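Local coordinates for ancylostoma secreted protein 1 (Necator americanus, PDB 3NT8), which is a secreted two-CAP-domain protein of the human hookworm, probably associated with the transition of infective larvae to parasitism, at residues D42-A47 with C175-V180; S124-G129 with S150-S155; D34-A39 with V117-T122. One frame throughout, in Å; residues are numbered along the deposited sequence.

In the fold
All three contacts lie in the first of the two CAP domains, on the same side of the chain's centre, where helices pack on a mixed four-stranded sheet. Helix 34-52 serves interaction 3 near its start and interaction 1 further along; helix 119-127 likewise serves interaction 3 with its first turn and interaction 2 further along. The centres of interactions 1 and 2 are about 8 Å apart, with A47 against W127 and C175 against W126; interaction 3 lies about 13 and 15 Å from them. Along the chain, interaction 2 is nested within the loop closed by interaction 1, whereas interactions 1 and 3 interlock, tying helices and sheet into one alpha-beta unit.

Interaction 1 of 3, residues D42-A47 with C175-V180; sequences DFHNNA and CIYNGV
H44 and C175 mark the closest backbone approach of helix segment 42-47 to segment 175-180, and their CA atoms are still 10.6 Å apart, so side chains alone bridge the gap between helix 34-52 and strand 170-177. H44 and Y177 reach in from opposite directions. The imidazole nitrogen NE2 of H44 meets OH of Y177 at 2.7 Å in a nearly straight hydrogen bond, with an angle of 160°, in which either partner could be the donor. The hydroxyl lies at the edge of the imidazole, in its plane. The two rings are turned obliquely, their planes at 57°, and CD2 of H44 also comes within 3.6 Å of Y177 CE1. Next to the bond, SG of C175, disulfide-linked to C162, lies 3.9 Å from H44 CE1. On the helix side, with CG beside its own backbone N (chi1 -81°), the ring is placed so that ND1 meets the carbonyl O of F40 one turn earlier. L123 and M152, from two other helices, also pack on H44 in this helix-sheet interface. With both ring nitrogens engaged, the imidazole is fixed in rotation, and the buried tyrosine hydroxyl has a firm partner besides its weak bond from N102.

Interaction 2 of 3, residues S124-G129 with S150-S155; sequences SGWWSG and SNMVYS
A Met-aromatic cluster joins helices 119-127 and 147-153 in the helical layer of the first CAP domain, with M152 reaching between two consecutive tryptophans. Within segments 124-129 and 150-155 the backbones come closest at W127 and M152, whose CA atoms are 7.2 Å apart. From M152 CB, which lies 3.6 Å from W127 CE3 in the plane of the indole and at its edge, the methionine chain runs out extended through chi2 and then bends at chi3 (58°). M152 SD thereby comes to 3.5 Å from CB of W126, while M152 CE turns back to 3.7 Å from W127 CE3. M152 SD is at the edge of both indoles, 5.5 Å from the centroid of the five-membered ring of W126 and 5.3 Å from that of the six-membered ring of W127. The far end of the W127 benzo ring reaches V153, where W127 CH2 meets V153 CG2 at 3.7 Å, the two side chains crossing at about a right angle. W127 owes this reach to a CG placed anti to the backbone N (chi1 -169°), and its NE1 is hydrogen-bonded to E56. Y177 also packs on M152, and F149 meets the W127 ring edge-to-face. The contact rests on apolar and sulfur-aromatic packing, without hydrogen bonds between the two segments: the thioether sits against indole edges instead of over their faces, while the polar NE1 of W127 is directed to a carboxylate elsewhere.

Interaction 3 of 3, residues D34-A39 with V117-T122; sequences DSDRQA and VKIEPT
I119 reaches across to D36 and A39 where the beginnings of helices 34-52 and 119-127 lie side by side in the alpha-beta fold of the first CAP domain. The two segments are nearest at A39 and I119, with CA atoms 7.5 Å apart. CB of I119 points toward helix 34-52, and there the chain divides. The short branch, CG2 of I119, approaches CB of A39 at 4.5 Å, a loose apolar touch. The longer branch leaves through CG1, which is anti to the carbonyl carbon (chi1 -66°), and chi2 of 171° keeps it extended. CG1 itself serves as the spacer, and CD1 of I119 makes the van der Waals contact, 3.9 Å from D36 CB and 3.6 Å from D36 OD1. The side chains cross at about a right angle, so the end methyl abuts the flank of D36, touching CB, CG and OD1. F40, one residue beyond A39, also packs on I119.

The carboxylate of D36 is anchored elsewhere: OD2 is hydrogen-bonded to the hydroxyl of Y164 on strand 159-167 and to the backbone N of T33, just before the helix. That grip fixes the group against which the methyl rests. Each segment also carries polar links of its own. R37 NH1 forms a salt bridge to D34 OD1, though its hydrogen bond is weak, and R37 NH2 pairs with E79. In the other segment, the carbonyl O of K118 accepts two bonds from T122, one from its backbone N at 3.2 Å. The second comes from T122 OG1, 2.6 Å from K118 O, approaching almost in line with the carbonyl at a C=O...OG1 angle of 162°.

Interaction 1 of 3, residues D42-A47 with C175-V180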
ATOM      1  N   ASP A  42      17.104  11.482  12.452  1.00 18.85           N
ATOM      2  CA  ASP A  42      18.018  10.452  12.937  1.00 17.86           C
ATOM      3  C   ASP A  42      17.295   9.390  13.768  1.00 17.05           C
ATOM      4  O   ASP A  42      17.571   8.167  13.655  1.00 16.60           O
ATOM      5  CB  ASP A  42      19.121  11.106  13.804  1.00 18.52           C
ATOM      6  CG  ASP A  42      20.134  11.871  12.983  1.00 20.81           C
ATOM      7  OD1 ASP A  42      20.113  11.769  11.723  1.00 19.39           O
ATOM      8  OD2 ASP A  42      20.982  12.546  13.610  1.00 24.41           O
ATOM      9  N   PHE A  43      16.381   9.837  14.625  1.00 14.70           N
ATOM     10  CA  PHE A  43      15.680   8.877  15.488  1.00 15.62           C
ATOM     11  C   PHE A  43      14.906   7.874  14.576  1.00 15.32           C
ATOM     12  O   PHE A  43      14.866   6.654  14.830  1.00 15.00           O
ATOM     13  CB  PHE A  43      14.763   9.601  16.491  1.00 14.99           C
ATOM     14  CG  PHE A  43      14.204   8.692  17.576  1.00 18.86           C
ATOM     15  CD1 PHE A  43      14.679   8.791  18.904  1.00 21.93           C
ATOM     16  CD2 PHE A  43      13.206   7.757  17.292  1.00 14.93           C
ATOM     17  CE1 PHE A  43      14.180   7.957  19.884  1.00 19.87           C
ATOM     18  CE2 PHE A  43      12.710   6.918  18.294  1.00 19.46           C
ATOM     19  CZ  PHE A  43      13.182   7.043  19.596  1.00 19.52           C
ATOM     20  N   HIS A  44      14.316   8.372  13.507  1.00 14.26           N
ATOM     21  CA  HIS A  44      13.524   7.480  12.683  1.00 15.94           C
ATOM     22  C   HIS A  44      14.437   6.490  11.953  1.00 16.97           C
ATOM     23  O   HIS A  44      14.132   5.315  11.919  1.00 15.63           O
ATOM     24  CB  HIS A  44      12.648   8.214  11.674  1.00 15.02           C
ATOM     25  CG  HIS A  44      11.355   8.760  12.224  1.00 16.15           C
ATOM     26  ND1 HIS A  44      11.267   9.963  12.898  1.00 17.19           N
ATOM     27  CD2 HIS A  44      10.075   8.305  12.121  1.00 17.82           C
ATOM     28  CE1 HIS A  44      10.002  10.194  13.226  1.00 14.02           C
ATOM     29  NE2 HIS A  44       9.260   9.208  12.757  1.00 16.44           N
ATOM     30  N   ASN A  45      15.527   6.986  11.338  1.00 17.80           N
ATOM     31  CA  ASN A  45      16.430   6.119  10.562  1.00 17.64           C
ATOM     32  C   ASN A  45      17.268   5.154  11.373  1.00 16.94           C
ATOM     33  O   ASN A  45      17.614   4.081  10.891  1.00 16.46           O
ATOM     34  CB  ASN A  45      17.352   6.957   9.706  1.00 17.20           C
ATOM     35  CG  ASN A  45      16.619   7.610   8.613  1.00 18.03           C
ATOM     36  OD1 ASN A  45      15.698   7.014   8.049  1.00 11.55           O
ATOM     37  ND2 ASN A  45      16.988   8.856   8.300  1.00 20.45           N
ATOM     38  N   ASN A  46      17.638   5.557  12.574  1.00 15.95           N
ATOM     39  CA  ASN A  46      18.355   4.665  13.455  1.00 17.24           C
ATOM     40  C   ASN A  46      17.466   3.506  13.893  1.00 17.84           C
ATOM     41  O   ASN A  46      17.952   2.369  14.009  1.00 19.81           O
ATOM     42  CB  ASN A  46      18.904   5.403  14.699  1.00 16.39           C
ATOM     43  CG  ASN A  46      19.980   6.400  14.318  1.00 18.41           C
ATOM     44  OD1 ASN A  46      20.687   6.169  13.353  1.00 21.47           O
ATOM     45  ND2 ASN A  46      20.098   7.501  15.049  1.00 18.24           N
ATOM     46  N   ALA A  47      16.212   3.811  14.207  1.00 15.07           N
ATOM     47  CA  ALA A  47      15.250   2.812  14.619  1.00 16.46           C
ATOM     48  C   ALA A  47      14.841   1.943  13.437  1.00 15.79           C
ATOM     49  O   ALA A  47      14.688   0.719  13.592  1.00 15.43           O
ATOM     50  CB  ALA A  47      13.964   3.458  15.302  1.00 14.03           C
ATOM     51  N   CYS A 175       4.459  14.410  13.398  1.00 16.12           N
ATOM     52  CA  CYS A 175       5.248  14.024  12.217  1.00 15.95           C
ATOM     53  C   CYS A 175       4.232  13.469  11.267  1.00 16.10           C
ATOM     54  O   CYS A 175       3.267  12.837  11.695  1.00 16.21           O
ATOM     55  CB  CYS A 175       6.298  12.917  12.521  1.00 14.02           C
ATOM     56  SG  CYS A 175       7.708  13.345  13.528  1.00 16.73           S
ATOM     57  N   ILE A 176       4.455  13.742   9.975  1.00 16.92           N
ATOM     58  CA  ILE A 176       3.656  13.190   8.889  1.00 16.18           C
ATOM     59  C   ILE A 176       4.560  12.402   7.956  1.00 16.83           C
ATOM     60  O   ILE A 176       5.771  12.662   7.896  1.00 17.28           O
ATOM     61  CB  ILE A 176       2.891  14.282   8.044  1.00 15.79           C
ATOM     62  CG1 ILE A 176       3.776  15.464   7.727  1.00 14.03           C
ATOM     63  CG2 ILE A 176       1.647  14.764   8.720  1.00 14.12           C
ATOM     64  CD1 ILE A 176       3.198  16.277   6.648  1.00 13.09           C
ATOM     65  N   TYR A 177       3.977  11.440   7.245  1.00 16.84           N
ATOM     66  CA  TYR A 177       4.761  10.420   6.511  1.00 17.69           C
ATOM     67  C   TYR A 177       4.079  10.160   5.204  1.00 16.53           C
ATOM     68  O   TYR A 177       2.871  10.065   5.181  1.00 18.38           O
ATOM     69  CB  TYR A 177       4.790   9.088   7.294  1.00 17.49           C
ATOM     70  CG  TYR A 177       5.281   9.212   8.697  1.00 19.06           C
ATOM     71  CD1 TYR A 177       6.592   8.828   9.042  1.00 15.61           C
ATOM     72  CD2 TYR A 177       4.440   9.620   9.702  1.00 14.13           C
ATOM     73  CE1 TYR A 177       7.009   8.900  10.344  1.00 18.68           C
ATOM     74  CE2 TYR A 177       4.873   9.680  11.006  1.00 16.70           C
ATOM     75  CZ  TYR A 177       6.152   9.311  11.323  1.00 12.39           C
ATOM     76  OH  TYR A 177       6.623   9.420  12.585  1.00 12.22           O
ATOM     77  N   ASN A 178       4.833  10.028   4.120  1.00 15.87           N
ATOM     78  CA  ASN A 178       4.255   9.787   2.826  1.00 16.17           C
ATOM     79  C   ASN A 178       3.873   8.300   2.574  1.00 17.90           C
ATOM     80  O   ASN A 178       3.743   7.879   1.408  1.00 17.74           O
ATOM     81  CB  ASN A 178       5.189  10.271   1.707  1.00 15.92           C
ATOM     82  CG  ASN A 178       6.473   9.406   1.573  1.00 19.02           C
ATOM     83  OD1 ASN A 178       6.883   8.727   2.523  1.00 19.67           O
ATOM     84  ND2 ASN A 178       7.116   9.457   0.392  1.00 17.16           N
ATOM     85  N   GLY A 179       3.726   7.519   3.644  1.00 17.53           N
ATOM     86  CA  GLY A 179       3.254   6.148   3.504  1.00 17.92           C
ATOM     87  C   GLY A 179       2.309   5.864   4.656  1.00 17.61           C
ATOM     88  O   GLY A 179       2.435   6.465   5.753  1.00 17.13           O
ATOM     89  N   VAL A 180       1.403   4.920   4.416  1.00 17.88           N
ATOM     90  CA  VAL A 180       0.413   4.513   5.389  1.00 17.25           C
ATOM     91  C   VAL A 180       0.736   3.109   5.993  1.00 18.16           C
ATOM     92  O   VAL A 180       0.754   2.093   5.275  1.00 18.78           O
ATOM     93  CB  VAL A 180      -1.009   4.577   4.719  1.00 17.70           C
ATOM     94  CG1 VAL A 180      -2.094   4.159   5.703  1.00 14.34           C
ATOM     95  CG2 VAL A 180      -1.253   6.023   4.190  1.00 15.79           C
TER

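Interaction 2 of 3, residues S124-G129 with S150-S155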
ATOM      1  N   SER A 124      10.071   8.254  21.199  1.00 16.09           N
ATOM      2  CA  SER A 124      10.237   6.985  21.857  1.00 17.51           C
ATOM      3  C   SER A 124       8.960   6.411  22.419  1.00 17.82           C
ATOM      4  O   SER A 124       8.788   5.164  22.495  1.00 18.96           O
ATOM      5  CB  SER A 124      11.410   7.014  22.873  1.00 18.43           C
ATOM      6  OG  SER A 124      11.174   7.801  24.018  1.00 23.86           O
ATOM      7  N   GLY A 125       8.049   7.302  22.790  1.00 17.76           N
ATOM      8  CA  GLY A 125       6.659   6.971  23.148  1.00 17.26           C
ATOM      9  C   GLY A 125       5.857   6.398  21.952  1.00 17.29           C
ATOM     10  O   GLY A 125       5.120   5.403  22.105  1.00 17.31           O
ATOM     11  N   TRP A 126       6.010   7.003  20.786  1.00 15.31           N
ATOM     12  CA  TRP A 126       5.450   6.452  19.519  1.00 15.37           C
ATOM     13  C   TRP A 126       6.000   5.083  19.210  1.00 15.75           C
ATOM     14  O   TRP A 126       5.257   4.160  18.894  1.00 15.82           O
ATOM     15  CB  TRP A 126       5.708   7.392  18.333  1.00 12.13           C
ATOM     16  CG  TRP A 126       4.963   8.656  18.389  1.00 12.38           C
ATOM     17  CD1 TRP A 126       3.808   8.908  19.130  1.00 12.31           C
ATOM     18  CD2 TRP A 126       5.227   9.869  17.661  1.00 11.16           C
ATOM     19  NE1 TRP A 126       3.397  10.192  18.906  1.00 11.81           N
ATOM     20  CE2 TRP A 126       4.255  10.816  18.046  1.00  7.10           C
ATOM     21  CE3 TRP A 126       6.180  10.246  16.736  1.00  6.65           C
ATOM     22  CZ2 TRP A 126       4.198  12.117  17.522  1.00  8.32           C
ATOM     23  CZ3 TRP A 126       6.139  11.558  16.239  1.00  8.75           C
ATOM     24  CH2 TRP A 126       5.158  12.473  16.644  1.00 10.82           C
ATOM     25  N   TRP A 127       7.320   4.981  19.326  1.00 16.11           N
ATOM     26  CA  TRP A 127       8.051   3.790  18.991  1.00 16.30           C
ATOM     27  C   TRP A 127       7.745   2.572  19.942  1.00 16.88           C
ATOM     28  O   TRP A 127       7.841   1.412  19.498  1.00 19.52           O
ATOM     29  CB  TRP A 127       9.579   4.133  18.923  1.00 14.77           C
ATOM     30  CG  TRP A 127      10.407   2.952  18.286  1.00 17.02           C
ATOM     31  CD1 TRP A 127      11.078   1.965  18.953  1.00 13.75           C
ATOM     32  CD2 TRP A 127      10.511   2.624  16.881  1.00 19.12           C
ATOM     33  NE1 TRP A 127      11.646   1.086  18.062  1.00 19.00           N
ATOM     34  CE2 TRP A 127      11.296   1.452  16.783  1.00 16.07           C
ATOM     35  CE3 TRP A 127      10.045   3.230  15.698  1.00 17.90           C
ATOM     36  CZ2 TRP A 127      11.630   0.886  15.571  1.00 14.41           C
ATOM     37  CZ3 TRP A 127      10.372   2.665  14.492  1.00 14.20           C
ATOM     38  CH2 TRP A 127      11.148   1.494  14.430  1.00 17.98           C
ATOM     39  N   SER A 128       7.289   2.829  21.180  1.00 16.71           N
ATOM     40  CA  SER A 128       7.228   1.838  22.231  1.00 17.62           C
ATOM     41  C   SER A 128       6.047   0.892  21.995  1.00 18.74           C
ATOM     42  O   SER A 128       5.851  -0.043  22.747  1.00 18.48           O
ATOM     43  CB  SER A 128       7.215   2.466  23.667  1.00 17.61           C
ATOM     44  OG  SER A 128       6.076   3.297  23.902  1.00 22.83           O
ATOM     45  N   GLY A 129       5.248   1.199  20.960  1.00 20.67           N
ATOM     46  CA  GLY A 129       4.141   0.382  20.515  1.00 20.66           C
ATOM     47  C   GLY A 129       4.520  -1.093  20.413  1.00 21.66           C
ATOM     48  O   GLY A 129       3.828  -1.950  20.951  1.00 20.74           O
ATOM     49  N   SER A 150       3.657   1.867  13.506  1.00 14.68           N
ATOM     50  CA  SER A 150       3.464   1.529  12.090  1.00 15.09           C
ATOM     51  C   SER A 150       3.872   2.614  11.101  1.00 15.61           C
ATOM     52  O   SER A 150       4.550   2.302  10.112  1.00 16.88           O
ATOM     53  CB  SER A 150       2.036   1.025  11.820  1.00 13.60           C
ATOM     54  OG  SER A 150       1.063   2.058  11.750  1.00 16.58           O
ATOM     55  N   ASN A 151       3.536   3.881  11.396  1.00 15.41           N
ATOM     56  CA  ASN A 151       4.002   5.028  10.619  1.00 14.53           C
ATOM     57  C   ASN A 151       5.493   5.231  10.683  1.00 14.88           C
ATOM     58  O   ASN A 151       6.092   5.579   9.687  1.00 13.93           O
ATOM     59  CB  ASN A 151       3.287   6.377  10.968  1.00 15.32           C
ATOM     60  CG  ASN A 151       1.779   6.280  10.817  1.00 14.91           C
ATOM     61  OD1 ASN A 151       1.317   5.728   9.843  1.00 17.74           O
ATOM     62  ND2 ASN A 151       1.020   6.748  11.826  1.00 17.09           N
ATOM     63  N   MET A 152       6.090   4.968  11.830  1.00 15.23           N
ATOM     64  CA  MET A 152       7.544   5.168  11.982  1.00 14.44           C
ATOM     65  C   MET A 152       8.348   4.125  11.205  1.00 14.18           C
ATOM     66  O   MET A 152       9.400   4.453  10.659  1.00 14.60           O
ATOM     67  CB  MET A 152       7.948   5.164  13.455  1.00 11.84           C
ATOM     68  CG  MET A 152       7.314   6.257  14.264  1.00 13.58           C
ATOM     69  SD  MET A 152       8.047   6.521  15.928  1.00 16.91           S
ATOM     70  CE  MET A 152       9.775   6.884  15.512  1.00  7.10           C
ATOM     71  N   VAL A 153       7.841   2.895  11.151  1.00 14.30           N
ATOM     72  CA  VAL A 153       8.605   1.729  10.726  1.00 13.69           C
ATOM     73  C   VAL A 153       8.285   1.330   9.300  1.00 15.24           C
ATOM     74  O   VAL A 153       9.048   0.534   8.692  1.00 17.67           O
ATOM     75  CB  VAL A 153       8.423   0.512  11.737  1.00 13.26           C
ATOM     76  CG1 VAL A 153       7.210  -0.272  11.416  1.00 14.68           C
ATOM     77  CG2 VAL A 153       9.577  -0.429  11.701  1.00  8.18           C
ATOM     78  N   TYR A 154       7.186   1.861   8.734  1.00 14.82           N
ATOM     79  CA  TYR A 154       6.685   1.341   7.479  1.00 15.09           C
ATOM     80  C   TYR A 154       7.692   1.365   6.354  1.00 14.96           C
ATOM     81  O   TYR A 154       8.125   2.413   5.926  1.00 16.10           O
ATOM     82  CB  TYR A 154       5.382   2.065   7.062  1.00 16.27           C
ATOM     83  CG  TYR A 154       4.667   1.394   5.906  1.00 17.09           C
ATOM     84  CD1 TYR A 154       4.188   0.083   6.029  1.00 17.32           C
ATOM     85  CD2 TYR A 154       4.483   2.059   4.695  1.00 13.61           C
ATOM     86  CE1 TYR A 154       3.526  -0.561   4.939  1.00 17.08           C
ATOM     87  CE2 TYR A 154       3.829   1.460   3.660  1.00 19.55           C
ATOM     88  CZ  TYR A 154       3.370   0.147   3.772  1.00 19.21           C
ATOM     89  OH  TYR A 154       2.725  -0.395   2.692  1.00 27.04           O
ATOM     90  N   SER A 155       8.008   0.211   5.817  1.00 16.48           N
ATOM     91  CA  SER A 155       9.180   0.063   4.944  1.00 14.68           C
ATOM     92  C   SER A 155       9.132   0.862   3.650  1.00 16.56           C
ATOM     93  O   SER A 155      10.184   1.319   3.234  1.00 17.55           O
ATOM     94  CB  SER A 155       9.437  -1.405   4.704  1.00 14.41           C
ATOM     95  OG  SER A 155       8.426  -2.018   3.940  1.00 16.57           O
TER

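Interaction 3 of 3, residues D34-A39 with V117-T122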
ATOM      1  N   ASP A  34      17.392  23.342  12.585  1.00 18.13           N
ATOM      2  CA  ASP A  34      18.020  22.196  11.884  1.00 19.24           C
ATOM      3  C   ASP A  34      18.385  21.102  12.826  1.00 19.63           C
ATOM      4  O   ASP A  34      18.302  19.920  12.474  1.00 20.10           O
ATOM      5  CB  ASP A  34      19.205  22.599  11.030  1.00 20.09           C
ATOM      6  CG  ASP A  34      18.769  23.214   9.728  1.00 23.91           C
ATOM      7  OD1 ASP A  34      17.525  23.295   9.504  1.00 29.48           O
ATOM      8  OD2 ASP A  34      19.649  23.654   8.948  1.00 27.74           O
ATOM      9  N   SER A  35      18.728  21.491  14.036  1.00 18.90           N
ATOM     10  CA  SER A  35      19.115  20.551  15.043  1.00 18.11           C
ATOM     11  C   SER A  35      17.920  19.684  15.422  1.00 18.32           C
ATOM     12  O   SER A  35      18.066  18.496  15.744  1.00 17.72           O
ATOM     13  CB  SER A  35      19.665  21.305  16.265  1.00 17.60           C
ATOM     14  OG  SER A  35      19.987  20.352  17.216  1.00 17.44           O
ATOM     15  N   ASP A  36      16.733  20.291  15.381  1.00 18.08           N
ATOM     16  CA  ASP A  36      15.484  19.580  15.588  1.00 17.33           C
ATOM     17  C   ASP A  36      15.190  18.658  14.424  1.00 15.94           C
ATOM     18  O   ASP A  36      14.788  17.548  14.634  1.00 17.09           O
ATOM     19  CB  ASP A  36      14.326  20.566  15.712  1.00 17.05           C
ATOM     20  CG  ASP A  36      14.433  21.442  16.963  1.00 19.47           C
ATOM     21  OD1 ASP A  36      15.053  21.032  17.961  1.00 22.94           O
ATOM     22  OD2 ASP A  36      13.847  22.523  16.934  1.00 22.34           O
ATOM     23  N   ARG A  37      15.397  19.131  13.206  1.00 16.65           N
ATOM     24  CA  ARG A  37      15.099  18.334  12.054  1.00 16.52           C
ATOM     25  C   ARG A  37      16.018  17.127  12.046  1.00 17.52           C
ATOM     26  O   ARG A  37      15.653  16.085  11.515  1.00 17.02           O
ATOM     27  CB  ARG A  37      15.290  19.109  10.774  1.00 16.20           C
ATOM     28  CG  ARG A  37      14.394  20.266  10.621  1.00 16.85           C
ATOM     29  CD  ARG A  37      14.849  21.176   9.485  1.00 18.09           C
ATOM     30  NE  ARG A  37      13.797  22.143   9.160  1.00 19.10           N
ATOM     31  CZ  ARG A  37      13.780  23.367   9.647  1.00 19.71           C
ATOM     32  NH1 ARG A  37      14.794  23.789  10.391  1.00 11.24           N
ATOM     33  NH2 ARG A  37      12.780  24.168   9.330  1.00 21.90           N
ATOM     34  N   GLN A  38      17.243  17.295  12.527  1.00 17.68           N
ATOM     35  CA  GLN A  38      18.228  16.259  12.483  1.00 16.71           C
ATOM     36  C   GLN A  38      17.852  15.285  13.588  1.00 16.21           C
ATOM     37  O   GLN A  38      17.989  14.133  13.403  1.00 17.74           O
ATOM     38  CB  GLN A  38      19.620  16.885  12.667  1.00 16.57           C
ATOM     39  CG  GLN A  38      20.785  15.907  12.452  1.00 18.51           C
ATOM     40  CD  GLN A  38      21.003  15.635  10.981  1.00 17.44           C
ATOM     41  OE1 GLN A  38      21.291  16.571  10.224  1.00 22.69           O
ATOM     42  NE2 GLN A  38      20.807  14.382  10.541  1.00 18.76           N
ATOM     43  N   ALA A  39      17.292  15.743  14.710  1.00 15.79           N
ATOM     44  CA  ALA A  39      16.899  14.811  15.748  1.00 16.58           C
ATOM     45  C   ALA A  39      15.630  13.964  15.392  1.00 17.54           C
ATOM     46  O   ALA A  39      15.566  12.814  15.743  1.00 17.17           O
ATOM     47  CB  ALA A  39      16.763  15.490  17.079  1.00 16.08           C
ATOM     48  N   VAL A 117      13.499  19.446  23.984  1.00 22.65           N
ATOM     49  CA  VAL A 117      13.768  18.304  24.899  1.00 23.16           C
ATOM     50  C   VAL A 117      12.639  17.296  24.946  1.00 22.39           C
ATOM     51  O   VAL A 117      12.786  16.190  25.501  1.00 21.60           O
ATOM     52  CB  VAL A 117      14.215  18.730  26.316  1.00 23.77           C
ATOM     53  CG1 VAL A 117      15.497  19.608  26.189  1.00 25.75           C
ATOM     54  CG2 VAL A 117      13.076  19.464  27.052  1.00 22.73           C
ATOM     55  N   LYS A 118      11.530  17.680  24.322  1.00 21.27           N
ATOM     56  CA  LYS A 118      10.400  16.790  24.211  1.00 20.95           C
ATOM     57  C   LYS A 118      10.407  15.988  22.915  1.00 19.91           C
ATOM     58  O   LYS A 118       9.477  15.185  22.673  1.00 18.08           O
ATOM     59  CB  LYS A 118       9.101  17.582  24.358  1.00 21.83           C
ATOM     60  CG  LYS A 118       8.790  17.961  25.776  1.00 25.19           C
ATOM     61  CD  LYS A 118       8.277  16.765  26.602  1.00 25.43           C
ATOM     62  CE  LYS A 118       8.220  17.107  28.049  1.00 28.96           C
ATOM     63  NZ  LYS A 118       7.705  15.948  28.818  1.00 30.84           N
ATOM     64  N   ILE A 119      11.431  16.175  22.077  1.00 18.76           N
ATOM     65  CA  ILE A 119      11.461  15.428  20.827  1.00 19.03           C
ATOM     66  C   ILE A 119      11.707  13.926  21.074  1.00 18.99           C
ATOM     67  O   ILE A 119      11.055  13.089  20.476  1.00 20.70           O
ATOM     68  CB  ILE A 119      12.478  15.966  19.789  1.00 18.82           C
ATOM     69  CG1 ILE A 119      12.096  17.363  19.279  1.00 19.13           C
ATOM     70  CG2 ILE A 119      12.563  14.958  18.579  1.00 16.42           C
ATOM     71  CD1 ILE A 119      13.242  17.975  18.418  1.00 20.17           C
ATOM     72  N   GLU A 120      12.635  13.601  21.944  1.00 18.17           N
ATOM     73  CA  GLU A 120      13.038  12.244  22.143  1.00 19.81           C
ATOM     74  C   GLU A 120      11.984  11.414  22.863  1.00 19.68           C
ATOM     75  O   GLU A 120      11.684  10.308  22.445  1.00 19.60           O
ATOM     76  CB  GLU A 120      14.414  12.175  22.839  1.00 20.43           C
ATOM     77  CG  GLU A 120      15.107  10.746  22.771  1.00 23.86           C
ATOM     78  CD  GLU A 120      14.520   9.668  23.709  1.00 28.27           C
ATOM     79  OE1 GLU A 120      13.923   9.975  24.808  1.00 26.82           O
ATOM     80  OE2 GLU A 120      14.692   8.474  23.344  1.00 27.27           O
ATOM     81  N   PRO A 121      11.425  11.955  23.954  1.00 20.65           N
ATOM     82  CA  PRO A 121      10.417  11.180  24.627  1.00 19.99           C
ATOM     83  C   PRO A 121       9.124  11.086  23.812  1.00 19.21           C
ATOM     84  O   PRO A 121       8.372  10.151  24.027  1.00 18.99           O
ATOM     85  CB  PRO A 121      10.228  11.928  25.980  1.00 20.02           C
ATOM     86  CG  PRO A 121      10.557  13.349  25.627  1.00 22.77           C
ATOM     87  CD  PRO A 121      11.803  13.155  24.736  1.00 19.67           C
ATOM     88  N   THR A 122       8.850  12.052  22.915  1.00 16.71           N
ATOM     89  CA  THR A 122       7.703  11.908  21.991  1.00 14.79           C
ATOM     90  C   THR A 122       7.885  10.724  21.024  1.00 15.84           C
ATOM     91  O   THR A 122       7.001   9.866  20.866  1.00 15.26           O
ATOM     92  CB  THR A 122       7.446  13.159  21.144  1.00 12.82           C
ATOM     93  OG1 THR A 122       7.160  14.222  22.036  1.00 14.25           O
ATOM     94  CG2 THR A 122       6.230  12.970  20.221  1.00 12.40           C
TER